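Local coordinates for protein SGNH-hydrolase family esterase (Altererythrobacter indicus, PDB 7C2A) that is an SGNH-hydrolase family esterase, probably acting on ester bonds such as those of lysophospholipids, at residues K30-L35 with A42-A47; M116-N121 with K125-F130. One frame throughout, in Å; residues are numbered along the deposited sequence. Where two conformers were deposited one is given.

Contact 1: K30-L35 with A42-A47; sequences KLETAL and ARIINA
Glu32 reaches from the helix to the backbone of Ile44 on the strand. Its chain is extended, with CG anti to the backbone N (chi1 -176°), and this carries the carboxylate across to the strand. Ile44 N donates to Glu32 OE1 at 2.9 Å, almost straight at 176°. The N-H meets OE1 from above the carboxylate plane, not within it. On the way, Glu32 CG passes 3.2 Å from Ala42 O. With an alanine at this position, Ile44 N would probably lose its acceptor on the helix.

Beside this polar grip is an apolar one. Ile44 CD1 rests against the helix backbone, 3.6 Å from Glu32 N. Leu31 crosses Ile44 at about a right angle, with Leu31 CG 3.7 Å from Ile44 CD1. Leu35 also crosses it at about a right angle, and Leu35 CD1 lies 4.0 Å from the methyl CB of Ala42. One water links Glu32 O to Ala42 N. A second donates to Ile44 O and, weakly, to Glu32 OE1.

Strand 42-48 is an outermost strand of the parallel sheet. Arg43 and Ile45 pair with strand 6-12, while Glu32 and the waters serve Ala42 and Ile44. Segment 30-35 runs nearly antiparallel to 42-47. Helix 27-35 links strands 6-12 and 42-48 in a beta-alpha-beta crossover. Leu35 also touches Ile8 and Ile44 touches Ala10, both of strand 6-12.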
ATOM      1  N   LYS A  30      -7.874   4.404 -12.628  1.00 10.23           N
ATOM      2  CA  LYS A  30      -8.090   5.833 -12.795  1.00 11.02           C
ATOM      3  C   LYS A  30      -6.811   6.540 -13.209  1.00  9.77           C
ATOM      4  O   LYS A  30      -6.859   7.526 -13.955  1.00 11.01           O
ATOM      5  CB  LYS A  30      -8.674   6.430 -11.513  1.00 11.59           C
ATOM      6  CG  LYS A  30     -10.134   6.043 -11.277  1.00 12.79           C
ATOM      7  CD  LYS A  30     -11.044   6.671 -12.338  1.00 16.92           C
ATOM      8  CE  LYS A  30     -12.514   6.331 -12.132  1.00 20.05           C
ATOM      9  NZ  LYS A  30     -13.124   7.006 -10.950  1.00 18.11           N
ATOM     10  N   LEU A  31      -5.656   6.045 -12.750  1.00  9.45           N
ATOM     11  CA  LEU A  31      -4.388   6.602 -13.195  1.00  9.11           C
ATOM     12  C   LEU A  31      -4.199   6.399 -14.693  1.00  9.78           C
ATOM     13  O   LEU A  31      -3.737   7.299 -15.397  1.00 10.06           O
ATOM     14  CB  LEU A  31      -3.243   5.954 -12.420  1.00  9.77           C
ATOM     15  CG  LEU A  31      -1.816   6.290 -12.832  1.00  9.57           C
ATOM     16  CD1 LEU A  31      -1.533   7.762 -12.628  1.00 10.73           C
ATOM     17  CD2 LEU A  31      -0.852   5.434 -12.030  1.00 10.19           C
ATOM     18  N   GLU A  32      -4.549   5.219 -15.194  1.00  9.70           N
ATOM     19  CA  GLU A  32      -4.438   4.958 -16.623  1.00 11.44           C
ATOM     20  C   GLU A  32      -5.202   6.002 -17.429  1.00 11.45           C
ATOM     21  O   GLU A  32      -4.683   6.555 -18.405  1.00 13.49           O
ATOM     22  CB  GLU A  32      -4.955   3.556 -16.921  1.00 12.81           C
ATOM     23  CG  GLU A  32      -4.782   3.154 -18.364  1.00 13.30           C
ATOM     24  CD  GLU A  32      -5.195   1.718 -18.626  1.00 13.30           C
ATOM     25  OE1 GLU A  32      -4.658   0.777 -17.995  1.00 14.17           O
ATOM     26  OE2 GLU A  32      -6.074   1.519 -19.486  1.00 18.60           O
ATOM     27  N   THR A  33      -6.434   6.300 -17.020  1.00 11.34           N
ATOM     28  CA  THR A  33      -7.221   7.301 -17.731  1.00 13.90           C
ATOM     29  C   THR A  33      -6.592   8.684 -17.616  1.00 12.93           C
ATOM     30  O   THR A  33      -6.512   9.420 -18.611  1.00 13.07           O
ATOM     31  CB  THR A  33      -8.647   7.310 -17.189  1.00 13.83           C
ATOM     32  OG1 THR A  33      -9.241   6.028 -17.400  1.00 19.55           O
ATOM     33  CG2 THR A  33      -9.481   8.372 -17.890  1.00 17.85           C
ATOM     34  N   ALA A  34      -6.119   9.046 -16.422  1.00 11.30           N
ATOM     35  CA  ALA A  34      -5.554  10.375 -16.207  1.00 11.60           C
ATOM     36  C   ALA A  34      -4.287  10.605 -17.021  1.00 10.47           C
ATOM     37  O   ALA A  34      -4.019  11.736 -17.445  1.00 11.91           O
ATOM     38  CB  ALA A  34      -5.266  10.577 -14.721  1.00 11.94           C
ATOM     39  N   LEU A  35      -3.509   9.554 -17.275  1.00 10.15           N
ATOM     40  CA  LEU A  35      -2.289   9.731 -18.045  1.00 10.31           C
ATOM     41  C   LEU A  35      -2.559  10.188 -19.475  1.00  9.56           C
ATOM     42  O   LEU A  35      -1.665  10.771 -20.094  1.00  9.85           O
ATOM     43  CB  LEU A  35      -1.453   8.454 -18.011  1.00  9.64           C
ATOM     44  CG  LEU A  35      -0.763   8.184 -16.667  1.00 11.04           C
ATOM     45  CD1 LEU A  35      -0.107   6.818 -16.666  1.00 11.74           C
ATOM     46  CD2 LEU A  35       0.260   9.250 -16.308  1.00 12.82           C
ATOM     47  N   ALA A  42      -1.363   4.480 -21.682  1.00 11.72           N
ATOM     48  CA  ALA A  42      -0.774   3.442 -20.853  1.00 11.08           C
ATOM     49  C   ALA A  42      -1.719   2.258 -20.735  1.00 13.37           C
ATOM     50  O   ALA A  42      -2.944   2.392 -20.842  1.00 14.63           O
ATOM     51  CB  ALA A  42      -0.465   3.981 -19.456  1.00 16.22           C
ATOM     52  N   ARG A  43      -1.133   1.089 -20.540  1.00 10.48           N
ATOM     53  CA  ARG A  43      -1.839  -0.091 -20.072  1.00 10.74           C
ATOM     54  C   ARG A  43      -1.221  -0.383 -18.719  1.00 10.56           C
ATOM     55  O   ARG A  43      -0.041  -0.740 -18.639  1.00 11.93           O
ATOM     56  CB  ARG A  43      -1.626  -1.275 -21.010  1.00 11.94           C
ATOM     57  CG  ARG A  43      -2.274  -2.544 -20.496  1.00 13.55           C
ATOM     58  CD  ARG A  43      -2.298  -3.666 -21.527  1.00 17.34           C
ATOM     59  NE  ARG A  43      -1.001  -4.298 -21.780  1.00 16.25           N
ATOM     60  CZ  ARG A  43      -0.424  -5.194 -20.981  1.00 19.06           C
ATOM     61  NH1 ARG A  43      -0.999  -5.549 -19.838  1.00 16.81           N
ATOM     62  NH2 ARG A  43       0.737  -5.738 -21.326  1.00 16.59           N
ATOM     63  N   ILE A  44      -1.982  -0.172 -17.657  1.00 10.36           N
ATOM     64  CA  ILE A  44      -1.457  -0.363 -16.317  1.00 10.64           C
ATOM     65  C   ILE A  44      -1.887  -1.729 -15.823  1.00 11.77           C
ATOM     66  O   ILE A  44      -3.084  -2.005 -15.671  1.00 14.54           O
ATOM     67  CB  ILE A  44      -1.880   0.761 -15.364  1.00 11.07           C
ATOM     68  CG1 ILE A  44      -1.450   2.106 -15.960  1.00 11.64           C
ATOM     69  CG2 ILE A  44      -1.231   0.534 -14.001  1.00 11.46           C
ATOM     70  CD1 ILE A  44      -1.562   3.285 -15.016  1.00 11.64           C
ATOM     71  N   ILE A  45      -0.895  -2.583 -15.579  1.00 10.01           N
ATOM     72  CA  ILE A  45      -1.107  -3.905 -15.006  1.00 11.09           C
ATOM     73  C   ILE A  45      -1.435  -3.716 -13.537  1.00  9.84           C
ATOM     74  O   ILE A  45      -0.602  -3.226 -12.763  1.00 11.01           O
ATOM     75  CB  ILE A  45       0.165  -4.756 -15.127  1.00 11.20           C
ATOM     76  CG1 ILE A  45       0.688  -4.825 -16.554  1.00 13.68           C
ATOM     77  CG2 ILE A  45      -0.059  -6.146 -14.553  1.00 13.46           C
ATOM     78  CD1 ILE A  45       2.180  -5.066 -16.578  1.00 14.26           C
ATOM     79  N   ASN A  46      -2.629  -4.118 -13.133  1.00 10.55           N
ATOM     80  CA  ASN A  46      -2.998  -4.018 -11.726  1.00  9.99           C
ATOM     81  C   ASN A  46      -2.517  -5.278 -11.026  1.00 10.71           C
ATOM     82  O   ASN A  46      -3.186  -6.317 -11.043  1.00 13.32           O
ATOM     83  CB  ASN A  46      -4.493  -3.792 -11.545  1.00 12.28           C
ATOM     84  CG  ASN A  46      -4.828  -3.395 -10.130  1.00 11.74           C
ATOM     85  OD1 ASN A  46      -4.105  -3.765  -9.195  1.00 13.89           O
ATOM     86  ND2 ASN A  46      -5.899  -2.641  -9.948  1.00 12.41           N
ATOM     87  N   ALA A  47      -1.336  -5.181 -10.420  1.00 10.11           N
ATOM     88  CA  ALA A  47      -0.786  -6.235  -9.582  1.00 10.31           C
ATOM     89  C   ALA A  47      -0.933  -5.894  -8.108  1.00 10.84           C
ATOM     90  O   ALA A  47      -0.064  -6.223  -7.296  1.00 11.68           O
ATOM     91  CB  ALA A  47       0.663  -6.542  -9.955  1.00 11.18           C
TER
HETATM   92  O   HOH W   1      -3.354   6.292 -20.728  1.00 13.67           O
HETATM   93  O   HOH W   2      -4.905  -2.641 -17.676  1.00 24.98           O

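Contact 2: M116-N121 with K125-F130; sequences MRAPPN and KYQREF
Ala118 and Gln127 touch each other and together grip the carboxylate of Asp131. Ala118 N bonds to Asp131 OD1, and Gln127 NE2 bonds to Asp131 OD2. Both carboxylate oxygens are therefore held, one by the loop and one by the helix. Gln127 bends at chi2 (-92°), which turns its amide onward along the helix to Asp131, one turn ahead.

The rest of the contact is apolar. The methyl of Ala118 settles against the helix, with Ala118 CB 3.8 Å from Gln127 CA. The same methyl also meets the ring of Phe130, with Ala118 CB 3.8 Å from Phe130 CD2. In the conformer described, Phe130 has CG anti to the backbone N (chi1 176°), and the ring reaches the loop backbone. Phe130 CE2 comes to 3.7 Å from Met116 O. Met116 CB meets the same end of the ring, 3.9 Å from Phe130 CZ, while the rest of the methionine leads away.

The contact closes the loop that follows strand 111-114 onto helix 124-131, the helix it leads into. Leu84 of helix 81-85 touches Ala118, Tyr126 and Phe130, and Tyr126 also packs on Pro90 of helix 90-106.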
ATOM      1  N   MET A 116       5.045   5.293   2.161  1.00  9.62           N
ATOM      2  CA  MET A 116       3.975   5.014   3.152  1.00  9.97           C
ATOM      3  C   MET A 116       4.360   5.711   4.461  1.00 10.46           C
ATOM      4  O   MET A 116       5.557   5.886   4.708  1.00 10.42           O
ATOM      5  CB  MET A 116       3.803   3.510   3.390  1.00 10.28           C
ATOM      6  CG  MET A 116       3.516   2.720   2.116  1.00 10.69           C
ATOM      7  SD  MET A 116       2.104   3.325   1.143  1.00 13.78           S
ATOM      8  CE  MET A 116       0.762   3.076   2.302  1.00 16.99           C
ATOM      9  N   ARG A 117       3.365   6.093   5.258  1.00 10.53           N
ATOM     10  CA  ARG A 117       3.630   6.805   6.535  1.00 11.15           C
ATOM     11  C   ARG A 117       2.922   6.072   7.673  1.00 12.65           C
ATOM     12  O   ARG A 117       1.786   5.619   7.487  1.00 14.72           O
ATOM     13  CB  ARG A 117       3.163   8.260   6.441  1.00 12.39           C
ATOM     14  CG  ARG A 117       3.981   9.097   5.470  1.00 12.65           C
ATOM     15  CD  ARG A 117       5.362   9.384   6.023  1.00 12.88           C
ATOM     16  NE  ARG A 117       6.180  10.137   5.087  1.00 12.35           N
ATOM     17  CZ  ARG A 117       6.024  11.426   4.808  1.00 12.67           C
ATOM     18  NH1 ARG A 117       5.073  12.128   5.404  1.00 15.29           N
ATOM     19  NH2 ARG A 117       6.826  12.005   3.937  1.00 13.88           N
ATOM     20  N   ALA A 118       3.589   5.993   8.815  1.00 12.27           N
ATOM     21  CA  ALA A 118       2.997   5.282   9.964  1.00 12.97           C
ATOM     22  C   ALA A 118       2.078   6.232  10.730  1.00 16.39           C
ATOM     23  O   ALA A 118       2.419   7.412  10.888  1.00 14.13           O
ATOM     24  CB  ALA A 118       4.100   4.765  10.856  1.00 14.57           C
ATOM     25  N   PRO A 119       0.933   5.746  11.254  1.00 17.96           N
ATOM     26  CA  PRO A 119       0.074   6.570  12.086  1.00 17.65           C
ATOM     27  C   PRO A 119       0.700   6.596  13.490  1.00 18.64           C
ATOM     28  O   PRO A 119       1.506   5.754  13.834  1.00 17.95           O
ATOM     29  CB  PRO A 119      -1.259   5.811  12.053  1.00 21.57           C
ATOM     30  CG  PRO A 119      -0.838   4.374  11.934  1.00 24.64           C
ATOM     31  CD  PRO A 119       0.389   4.405  11.043  1.00 20.65           C
ATOM     32  N   PRO A 120       0.315   7.549  14.351  1.00 17.06           N
ATOM     33  CA  PRO A 120       0.913   7.659  15.689  1.00 16.71           C
ATOM     34  C   PRO A 120       0.637   6.558  16.727  1.00 19.90           C
ATOM     35  O   PRO A 120       1.415   6.474  17.641  1.00 15.58           O
ATOM     36  CB  PRO A 120       0.309   8.976  16.190  1.00 19.18           C
ATOM     37  CG  PRO A 120      -1.011   9.077  15.457  1.00 22.86           C
ATOM     38  CD  PRO A 120      -0.678   8.583  14.070  1.00 22.34           C
ATOM     39  N   ASN A 121      -0.161   5.533  16.310  0.52 17.23           N
ATOM     40  CA  ASN A 121      -0.563   4.521  17.286  0.52 17.51           C
ATOM     41  C   ASN A 121       0.616   3.685  17.778  0.52 17.96           C
ATOM     42  O   ASN A 121       0.690   3.350  18.965  0.52 19.57           O
ATOM     43  CB  ASN A 121      -1.649   3.619  16.698  0.52 20.67           C
ATOM     44  CG  ASN A 121      -2.296   2.727  17.744  0.52 22.10           C
ATOM     45  OD1 ASN A 121      -2.760   3.202  18.783  0.52 21.26           O
ATOM     46  ND2 ASN A 121      -2.324   1.426  17.475  0.52 20.45           N
ATOM     47  N   LYS A 125       8.945   6.266  18.080  1.00 10.11           N
ATOM     48  CA  LYS A 125      10.162   5.485  17.737  1.00 10.00           C
ATOM     49  C   LYS A 125       9.886   4.615  16.505  1.00 10.06           C
ATOM     50  O   LYS A 125      10.675   4.645  15.563  1.00 10.72           O
ATOM     51  CB  LYS A 125      10.600   4.633  18.927  1.00 11.19           C
ATOM     52  CG  LYS A 125      11.855   3.809  18.678  1.00 12.05           C
ATOM     53  CD  LYS A 125      12.367   3.171  19.947  1.00 14.84           C
ATOM     54  CE  LYS A 125      13.565   2.275  19.728  1.00 16.63           C
ATOM     55  NZ  LYS A 125      14.089   1.768  21.019  1.00 21.61           N
ATOM     56  N   TYR A 126       8.794   3.859  16.538  1.00 10.04           N
ATOM     57  CA  TYR A 126       8.445   2.998  15.383  1.00  9.82           C
ATOM     58  C   TYR A 126       8.126   3.870  14.161  1.00  8.82           C
ATOM     59  O   TYR A 126       8.604   3.575  13.065  1.00 10.36           O
ATOM     60  CB  TYR A 126       7.231   2.141  15.738  1.00 11.08           C
ATOM     61  CG  TYR A 126       6.811   1.182  14.657  1.00 10.12           C
ATOM     62  CD1 TYR A 126       6.134   1.621  13.533  1.00 12.28           C
ATOM     63  CD2 TYR A 126       7.094  -0.167  14.764  1.00 10.38           C
ATOM     64  CE1 TYR A 126       5.760   0.738  12.533  1.00 12.25           C
ATOM     65  CE2 TYR A 126       6.722  -1.066  13.779  1.00 10.06           C
ATOM     66  CZ  TYR A 126       6.046  -0.608  12.662  1.00  9.83           C
ATOM     67  OH  TYR A 126       5.651  -1.463  11.675  1.00 11.20           O
ATOM     68  N   GLN A 127       7.330   4.920  14.363  1.00 10.05           N
ATOM     69  CA  GLN A 127       6.889   5.774  13.227  1.00 10.55           C
ATOM     70  C   GLN A 127       8.098   6.389  12.510  1.00  9.95           C
ATOM     71  O   GLN A 127       8.147   6.334  11.287  1.00 10.23           O
ATOM     72  CB  GLN A 127       5.888   6.818  13.713  1.00 10.57           C
ATOM     73  CG  GLN A 127       5.685   7.958  12.728  1.00 11.37           C
ATOM     74  CD  GLN A 127       6.631   9.092  13.026  1.00 12.02           C
ATOM     75  OE1 GLN A 127       6.858   9.443  14.178  1.00 12.99           O
ATOM     76  NE2 GLN A 127       7.198   9.667  11.981  1.00 12.33           N
ATOM     77  N   ARG A 128       9.051   6.940  13.253  1.00  9.49           N
ATOM     78  CA  ARG A 128      10.222   7.558  12.578  1.00 11.04           C
ATOM     79  C   ARG A 128      10.996   6.483  11.808  1.00 10.66           C
ATOM     80  O   ARG A 128      11.418   6.746  10.680  1.00 10.85           O
ATOM     81  CB  ARG A 128      11.143   8.216  13.607  1.00 12.60           C
ATOM     82  CG  ARG A 128      10.630   9.546  14.141  1.00 14.60           C
ATOM     83  CD  ARG A 128      11.645  10.128  15.107  1.00 18.20           C
ATOM     84  NE  ARG A 128      11.833   9.293  16.285  1.00 16.15           N
ATOM     85  CZ  ARG A 128      11.590   9.688  17.521  1.00 14.97           C
ATOM     86  NH1 ARG A 128      11.142  10.910  17.743  1.00 20.52           N
ATOM     87  NH2 ARG A 128      11.785   8.859  18.529  1.00 17.53           N
ATOM     88  N   GLU A 129      11.177   5.314  12.417  1.00 10.07           N
ATOM     89  CA  GLU A 129      11.946   4.227  11.757  1.00  9.78           C
ATOM     90  C   GLU A 129      11.219   3.766  10.489  1.00  9.21           C
ATOM     91  O   GLU A 129      11.856   3.653   9.443  1.00 10.40           O
ATOM     92  CB  GLU A 129      12.145   3.051  12.715  1.00 10.91           C
ATOM     93  CG  GLU A 129      13.157   2.046  12.194  1.00 11.30           C
ATOM     94  CD  GLU A 129      13.267   0.737  12.956  1.00 12.21           C
ATOM     95  OE1 GLU A 129      12.698   0.628  14.053  1.00 13.02           O
ATOM     96  OE2 GLU A 129      13.925  -0.166  12.435  1.00 12.91           O
ATOM     97  N   PHE A 130       9.908   3.569  10.585  0.65  9.29           N
ATOM     98  CA  PHE A 130       9.155   3.085   9.406  0.65  9.27           C
ATOM     99  C   PHE A 130       9.157   4.139   8.295  0.65  9.63           C
ATOM    100  O   PHE A 130       9.456   3.806   7.143  0.65  9.93           O
ATOM    101  CB  PHE A 130       7.718   2.765   9.814  0.65 10.32           C
ATOM    102  CG  PHE A 130       6.865   2.361   8.645  0.65 10.38           C
ATOM    103  CD1 PHE A 130       6.856   1.048   8.215  0.65 11.49           C
ATOM    104  CD2 PHE A 130       6.115   3.298   7.950  0.65 11.56           C
ATOM    105  CE1 PHE A 130       6.087   0.668   7.128  0.65 13.47           C
ATOM    106  CE2 PHE A 130       5.346   2.917   6.863  0.65 11.93           C
ATOM    107  CZ  PHE A 130       5.331   1.603   6.457  0.65 13.18           C
TER

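Overall arrangement
The two contacts lie on opposite sides of the centre of the chain. Their centres are about 29 Å apart and their nearest atoms about 13 Å, so they do not touch. Contact 1 comes wholly before contact 2 in the chain. All four segments fall within the GDSL-like lipase region of the protein. What joins them is the five-stranded parallel sheet. Contact 1 holds a helix against an outermost strand, 42-48. Contact 2 begins just past strand 111-114, which lies next to the opposite outer strand, 144-146. Each thus fastens helix to strand or loop locally, at a different part of the same three-layer alpha/beta/alpha core of an SGNH hydrolase.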